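Fucose-specific lectin (Aleuria aurantia, PDB 6GKE) binds L-fucose on glycans, preferring alpha-1,6-linked core fucose, through five sites set between neighbouring blades of a six-bladed beta-propeller. Local coordinates at residues 175-180 / 221-226; 285-290 / 304-309. The protein carries 1 engineered substitution. All coordinates share one frame; numbering follows the deposited sequence. Where two conformers were deposited one is given.

Interaction 1: 175-180 / 221-226; sequences PGRLRI and STPQIR. Engineered in segment 221-226: Gln224 (natural residue Asn). With FUC (alpha-L-fucopyranose), chain F; FUC (alpha-L-fucopyranose), chain G.
Arg179 and Ile225 meet in a sparse van der Waals contact between two neighbouring propeller blades, with a fucose lodged in the join. Arg179 CG lies 4.4 Å from Ile225 CD1, and no direct hydrogen bond links the segments. In one of the two deposited conformers of Arg177, its NH1 approaches Pro223 CD obliquely and two waters bridge the segments at the guanidinium edge, one accepting from NH2 and donating to Thr222 O, the other accepting from NH1 and donating to Ser221 O; this link is less certain.

The Arg179 chain is bent about its CB-CG bond (chi2 -65°), bringing NE and NH2 to the sugar in chain F. NE donates to its O4 at 2.9 Å, NH2 to its ring O5 at 2.8 Å, and Ile225 CD1 touches the same sugar at O4 and C6. NH1 donates to Leu178 O from above the carbonyl plane, and Asp195 forms a salt bridge with NH2, which together should fix the guanidinium's rotation. Glu191, Trp245 and Gly203 N also hydrogen-bond this fucose.

Arg226 repeats the pose for the fucose in chain G, its NE 2.8 Å from O4; here the engineered Gln224 offers OE1 to both NH1 and NH2, in the guanidinium plane. An arginine from one blade and an apolar side chain from the next, closing on one fucose, make the inter-blade binding site of the fungal fucose-lectin propeller.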
loop_
_atom_site.group_PDB
_atom_site.type_symbol
_atom_site.label_atom_id
_atom_site.label_comp_id
_atom_site.label_asym_id
_atom_site.label_seq_id
_atom_site.Cartn_x
_atom_site.Cartn_y
_atom_site.Cartn_z
ATOM N N PRO A 175 4.145 17.187 -35.223
ATOM C CA PRO A 175 2.828 16.920 -35.791
ATOM C C PRO A 175 2.797 15.560 -36.498
ATOM O O PRO A 175 3.519 15.343 -37.460
ATOM C CB PRO A 175 2.621 18.079 -36.776
ATOM C CG PRO A 175 3.516 19.180 -36.251
ATOM C CD PRO A 175 4.721 18.455 -35.692
ATOM N N GLY A 176 1.999 14.638 -35.966
ATOM C CA GLY A 176 1.851 13.309 -36.546
ATOM C C GLY A 176 3.135 12.489 -36.506
ATOM O O GLY A 176 3.267 11.541 -37.266
ATOM N N ARG A 177 4.057 12.825 -35.599
ATOM C CA ARG A 177 5.328 12.112 -35.453
ATOM C C ARG A 177 5.367 11.536 -34.041
ATOM O O ARG A 177 5.367 12.291 -33.061
ATOM C CB ARG A 177 6.540 13.026 -35.655
ATOM C CG ARG A 177 6.770 13.482 -37.088
ATOM C CD ARG A 177 7.984 14.389 -37.195
ATOM N NE ARG A 177 9.238 13.702 -36.920
ATOM C CZ ARG A 177 10.358 14.300 -36.529
ATOM N NH1 ARG A 177 10.348 15.583 -36.208
ATOM N NH2 ARG A 177 11.481 13.612 -36.443
ATOM N N LEU A 178 5.373 10.201 -33.956
ATOM C CA LEU A 178 5.121 9.504 -32.694
ATOM C C LEU A 178 6.331 8.666 -32.295
ATOM O O LEU A 178 6.961 8.046 -33.151
ATOM C CB LEU A 178 3.921 8.566 -32.847
ATOM C CG LEU A 178 2.707 9.139 -33.568
ATOM C CD1 LEU A 178 1.584 8.117 -33.562
ATOM C CD2 LEU A 178 2.248 10.458 -32.959
ATOM N N ARG A 179 6.600 8.608 -30.987
ATOM C CA ARG A 179 7.620 7.724 -30.451
ATOM C C ARG A 179 7.039 6.993 -29.241
ATOM O O ARG A 179 6.509 7.620 -28.318
ATOM C CB ARG A 179 8.886 8.490 -30.058
ATOM C CG ARG A 179 9.599 9.170 -31.221
ATOM C CD ARG A 179 10.173 8.193 -32.238
ATOM N NE ARG A 179 10.915 8.852 -33.307
ATOM C CZ ARG A 179 10.388 9.304 -34.445
ATOM N NH1 ARG A 179 9.086 9.220 -34.679
ATOM N NH2 ARG A 179 11.181 9.844 -35.358
ATOM N N ILE A 180 7.146 5.663 -29.278
ATOM C CA ILE A 180 6.599 4.771 -28.259
ATOM C C ILE A 180 7.758 3.980 -27.659
ATOM O O ILE A 180 8.569 3.423 -28.399
ATOM C CB ILE A 180 5.544 3.816 -28.853
ATOM C CG1 ILE A 180 4.522 4.541 -29.737
ATOM C CG2 ILE A 180 4.899 2.996 -27.744
ATOM C CD1 ILE A 180 3.733 5.639 -29.054
ATOM N N SER A 221 12.034 21.658 -31.503
ATOM C CA SER A 221 12.231 21.564 -32.942
ATOM C C SER A 221 13.239 20.478 -33.326
ATOM O O SER A 221 13.200 19.981 -34.440
ATOM C CB SER A 221 12.655 22.903 -33.496
ATOM O OG SER A 221 13.895 23.341 -32.944
ATOM N N THR A 222 14.160 20.137 -32.425
ATOM C CA THR A 222 15.175 19.132 -32.733
ATOM C C THR A 222 14.543 17.792 -33.128
ATOM O O THR A 222 14.964 17.214 -34.127
ATOM C CB THR A 222 16.197 19.014 -31.599
ATOM O OG1 THR A 222 16.924 20.242 -31.563
ATOM C CG2 THR A 222 17.169 17.872 -31.790
ATOM N N PRO A 223 13.570 17.257 -32.377
ATOM C CA PRO A 223 13.057 17.704 -31.093
ATOM C C PRO A 223 13.870 17.132 -29.925
ATOM O O PRO A 223 14.673 16.213 -30.106
ATOM C CB PRO A 223 11.633 17.131 -31.087
ATOM C CG PRO A 223 11.800 15.808 -31.783
ATOM C CD PRO A 223 12.891 16.032 -32.808
ATOM N N GLN A 224 13.638 17.691 -28.736
ATOM C CA GLN A 224 14.121 17.118 -27.497
ATOM C C GLN A 224 13.163 16.003 -27.068
ATOM O O GLN A 224 11.947 16.181 -27.093
ATOM C CB GLN A 224 14.193 18.181 -26.402
ATOM C CG GLN A 224 15.151 19.321 -26.708
ATOM C CD GLN A 224 16.600 18.898 -26.728
ATOM O OE1 GLN A 224 17.050 18.108 -25.900
ATOM N NE2 GLN A 224 17.355 19.448 -27.667
ATOM N N ILE A 225 13.730 14.862 -26.669
ATOM C CA ILE A 225 12.950 13.758 -26.112
ATOM C C ILE A 225 13.584 13.388 -24.774
ATOM O O ILE A 225 14.808 13.373 -24.662
ATOM C CB ILE A 225 12.892 12.523 -27.039
ATOM C CG1 ILE A 225 12.577 12.906 -28.485
ATOM C CG2 ILE A 225 11.902 11.504 -26.494
ATOM C CD1 ILE A 225 12.752 11.776 -29.474
ATOM N N ARG A 226 12.752 13.083 -23.777
ATOM C CA ARG A 226 13.239 12.514 -22.532
ATOM C C ARG A 226 12.417 11.263 -22.228
ATOM O O ARG A 226 11.187 11.304 -22.269
ATOM C CB ARG A 226 13.134 13.501 -21.365
ATOM C CG ARG A 226 13.852 14.827 -21.582
ATOM C CD ARG A 226 15.365 14.695 -21.666
ATOM N NE ARG A 226 16.028 15.990 -21.798
ATOM C CZ ARG A 226 16.330 16.581 -22.952
ATOM N NH1 ARG A 226 16.096 15.981 -24.107
ATOM N NH2 ARG A 226 16.874 17.786 -22.941
HETATM C C1 FUC F . 14.574 8.336 -35.182
HETATM C C2 FUC F . 14.848 7.365 -34.044
HETATM C C3 FUC F . 15.590 8.074 -32.911
HETATM C C4 FUC F . 14.792 9.299 -32.467
HETATM C C5 FUC F . 14.621 10.224 -33.666
HETATM C C6 FUC F . 13.819 11.474 -33.333
HETATM O O1 FUC F . 15.826 8.648 -35.779
HETATM O O2 FUC F . 15.595 6.245 -34.542
HETATM O O3 FUC F . 15.866 7.168 -31.844
HETATM O O4 FUC F . 13.487 8.934 -32.011
HETATM O O5 FUC F . 13.925 9.520 -34.705
HETATM C C1 FUC G . 19.024 18.182 -20.037
HETATM C C2 FUC G . 19.039 16.911 -19.201
HETATM C C3 FUC G . 18.212 17.106 -17.929
HETATM C C4 FUC G . 16.804 17.603 -18.279
HETATM C C5 FUC G . 16.931 18.868 -19.110
HETATM C C6 FUC G . 15.599 19.463 -19.548
HETATM O O1 FUC G . 19.741 19.207 -19.344
HETATM O O2 FUC G . 20.393 16.586 -18.870
HETATM O O3 FUC G . 18.196 15.891 -17.181
HETATM O O4 FUC G . 16.070 16.647 -19.059
HETATM O O5 FUC G . 17.682 18.600 -20.294
HETATM O O HOH W 1 14.012 15.436 -36.091
HETATM O O HOH W 2 11.706 18.011 -35.512
#

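Interaction 2: 285-290 / 304-309; sequences VSLQQW and VPTGTP
Leu287 and Val304 cross obliquely where the segment after the last strand of the final propeller blade runs back beside strand 286-293. Leu287 extends its CG anti to the backbone N (chi1 179°), which brings CD2 to Val304: CD2 comes within 3.7 Å of Val304 CG1, while CG rests against CB and CG2 of the same valine. Val304 thus presents both its methyls to the leucine, CG1 to CD2 and CG2 to the branch carbon CG.

Thr306 adds a second surface. Its CG2, anti to the carbonyl carbon, reaches Leu287 CB at 3.6 Å and also lies near CD2, so the leucine is packed by Val304 at its branch and by Thr306 nearer its root. The same rotamer (chi1 57°) leaves OG1 between the backbone N and the carbonyl carbon, directed to a bridging water rather than to the apolar cluster. Val25 and Phe27 of strand 22-28 touch this cluster, joining the last blade to the first; Phe4 and Trp45 add to it from loops. Thr306 also pairs through its backbone with Glu3 of the same chain. Val285 packs on Tyr6 and Pro309 on Leu59, both of the second subunit, in keeping with a dimer built from N- and C-terminal peptides.

The backbones are tied by one direct bond, Val304 N to Leu287 O at 2.9 Å, nearly straight at 164°. On the other half of the same pair a water is inserted: it accepts from Leu287 N at 3.0 Å, donates to Val304 O at 2.7 Å, and hydrogen-bonds Thr306 OG1 at 2.8 Å.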
loop_
_atom_site.group_PDB
_atom_site.type_symbol
_atom_site.label_atom_id
_atom_site.label_comp_id
_atom_site.label_asym_id
_atom_site.label_seq_id
_atom_site.Cartn_x
_atom_site.Cartn_y
_atom_site.Cartn_z
ATOM N N VAL A 285 0.876 7.093 2.683
ATOM C CA VAL A 285 1.388 6.916 1.329
ATOM C C VAL A 285 1.267 8.244 0.571
ATOM O O VAL A 285 0.177 8.805 0.481
ATOM C CB VAL A 285 0.595 5.793 0.623
ATOM C CG1 VAL A 285 0.900 5.710 -0.864
ATOM C CG2 VAL A 285 0.818 4.443 1.285
ATOM N N SER A 286 2.379 8.723 0.010
ATOM C CA SER A 286 2.432 10.078 -0.520
ATOM C C SER A 286 2.687 10.086 -2.029
ATOM O O SER A 286 3.323 9.186 -2.587
ATOM C CB SER A 286 3.461 10.907 0.207
ATOM O OG SER A 286 4.761 10.352 0.080
ATOM N N LEU A 287 2.169 11.143 -2.663
ATOM C CA LEU A 287 2.417 11.459 -4.059
ATOM C C LEU A 287 3.461 12.573 -4.099
ATOM O O LEU A 287 3.219 13.686 -3.629
ATOM C CB LEU A 287 1.095 11.875 -4.710
ATOM C CG LEU A 287 1.143 12.265 -6.186
ATOM C CD1 LEU A 287 1.811 11.202 -7.042
ATOM C CD2 LEU A 287 -0.266 12.534 -6.689
ATOM N N GLN A 288 4.638 12.224 -4.620
ATOM C CA GLN A 288 5.788 13.094 -4.668
ATOM C C GLN A 288 6.138 13.369 -6.127
ATOM O O GLN A 288 5.613 12.724 -7.036
ATOM C CB GLN A 288 6.999 12.422 -4.023
ATOM C CG GLN A 288 6.755 11.836 -2.646
ATOM C CD GLN A 288 7.307 12.654 -1.507
ATOM O OE1 GLN A 288 8.115 13.567 -1.687
ATOM N NE2 GLN A 288 6.888 12.285 -0.309
ATOM N N GLN A 289 7.064 14.299 -6.358
ATOM C CA GLN A 289 7.567 14.483 -7.700
ATOM C C GLN A 289 8.991 15.024 -7.702
ATOM O O GLN A 289 9.388 15.782 -6.809
ATOM C CB GLN A 289 6.724 15.480 -8.480
ATOM C CG GLN A 289 6.840 16.894 -7.940
ATOM C CD GLN A 289 6.374 17.890 -8.965
ATOM O OE1 GLN A 289 5.304 18.469 -8.833
ATOM N NE2 GLN A 289 7.172 18.075 -10.007
ATOM N N TRP A 290 9.724 14.614 -8.736
ATOM C CA TRP A 290 10.913 15.266 -9.182
ATOM C C TRP A 290 10.514 16.451 -10.062
ATOM O O TRP A 290 9.542 16.375 -10.813
ATOM C CB TRP A 290 11.785 14.294 -9.976
ATOM C CG TRP A 290 12.375 13.223 -9.123
ATOM C CD1 TRP A 290 11.891 11.964 -8.919
ATOM C CD2 TRP A 290 13.546 13.346 -8.304
ATOM N NE1 TRP A 290 12.700 11.285 -8.053
ATOM C CE2 TRP A 290 13.724 12.106 -7.659
ATOM C CE3 TRP A 290 14.476 14.366 -8.083
ATOM C CZ2 TRP A 290 14.787 11.872 -6.789
ATOM C CZ3 TRP A 290 15.527 14.132 -7.225
ATOM C CH2 TRP A 290 15.677 12.900 -6.591
ATOM N N VAL A 304 2.179 16.332 -3.144
ATOM C CA VAL A 304 0.842 16.506 -3.679
ATOM C C VAL A 304 -0.149 15.916 -2.685
ATOM O O VAL A 304 -0.003 14.758 -2.300
ATOM C CB VAL A 304 0.692 15.814 -5.043
ATOM C CG1 VAL A 304 -0.680 16.069 -5.646
ATOM C CG2 VAL A 304 1.789 16.214 -6.016
ATOM N N PRO A 305 -1.210 16.648 -2.274
ATOM C CA PRO A 305 -2.186 16.099 -1.334
ATOM C C PRO A 305 -3.016 14.976 -1.970
ATOM O O PRO A 305 -3.410 15.068 -3.141
ATOM C CB PRO A 305 -3.065 17.304 -0.981
ATOM C CG PRO A 305 -2.973 18.181 -2.204
ATOM C CD PRO A 305 -1.544 18.021 -2.685
ATOM N N THR A 306 -3.275 13.933 -1.174
ATOM C CA THR A 306 -4.024 12.760 -1.624
ATOM C C THR A 306 -5.024 12.308 -0.551
ATOM O O THR A 306 -5.291 11.116 -0.401
ATOM C CB THR A 306 -3.085 11.608 -1.998
ATOM O OG1 THR A 306 -2.246 11.276 -0.888
ATOM C CG2 THR A 306 -2.201 11.926 -3.182
ATOM N N GLY A 307 -5.594 13.267 0.183
ATOM C CA GLY A 307 -6.669 12.996 1.119
ATOM C C GLY A 307 -6.163 12.517 2.468
ATOM O O GLY A 307 -5.012 12.112 2.627
ATOM N N THR A 308 -7.056 12.576 3.457
ATOM C CA THR A 308 -6.813 12.077 4.798
ATOM C C THR A 308 -8.035 11.281 5.229
ATOM O O THR A 308 -9.140 11.814 5.228
ATOM C CB THR A 308 -6.563 13.210 5.799
ATOM O OG1 THR A 308 -5.465 14.000 5.349
ATOM C CG2 THR A 308 -6.256 12.708 7.192
ATOM N N PRO A 309 -7.889 9.994 5.604
ATOM C CA PRO A 309 -9.045 9.210 6.021
ATOM C C PRO A 309 -9.645 9.745 7.328
ATOM O O PRO A 309 -8.949 10.329 8.159
ATOM C CB PRO A 309 -8.505 7.789 6.214
ATOM C CG PRO A 309 -7.006 7.947 6.356
ATOM C CD PRO A 309 -6.633 9.232 5.658
HETATM O O HOH W 3 0.286 12.570 -0.779
#

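The two contacts lie on opposite sides of the chain's centre, their own centres 31 Å apart and their nearest atoms about 11 Å apart, without touching. They follow one another along the chain, interaction 1 closing before interaction 2 opens. Interaction 1 joins strand 177-183 to strand 224-230, the second strands of two successive four-stranded sheets; interaction 2 sets strand 286-293, third in the last sheet, against the C-terminal segment. No sheet is shared. One contact belongs to a fucose site between blades, whereas the other lies where the ring of blades closes on itself and includes part of the C-terminal peptide involved in the homodimer.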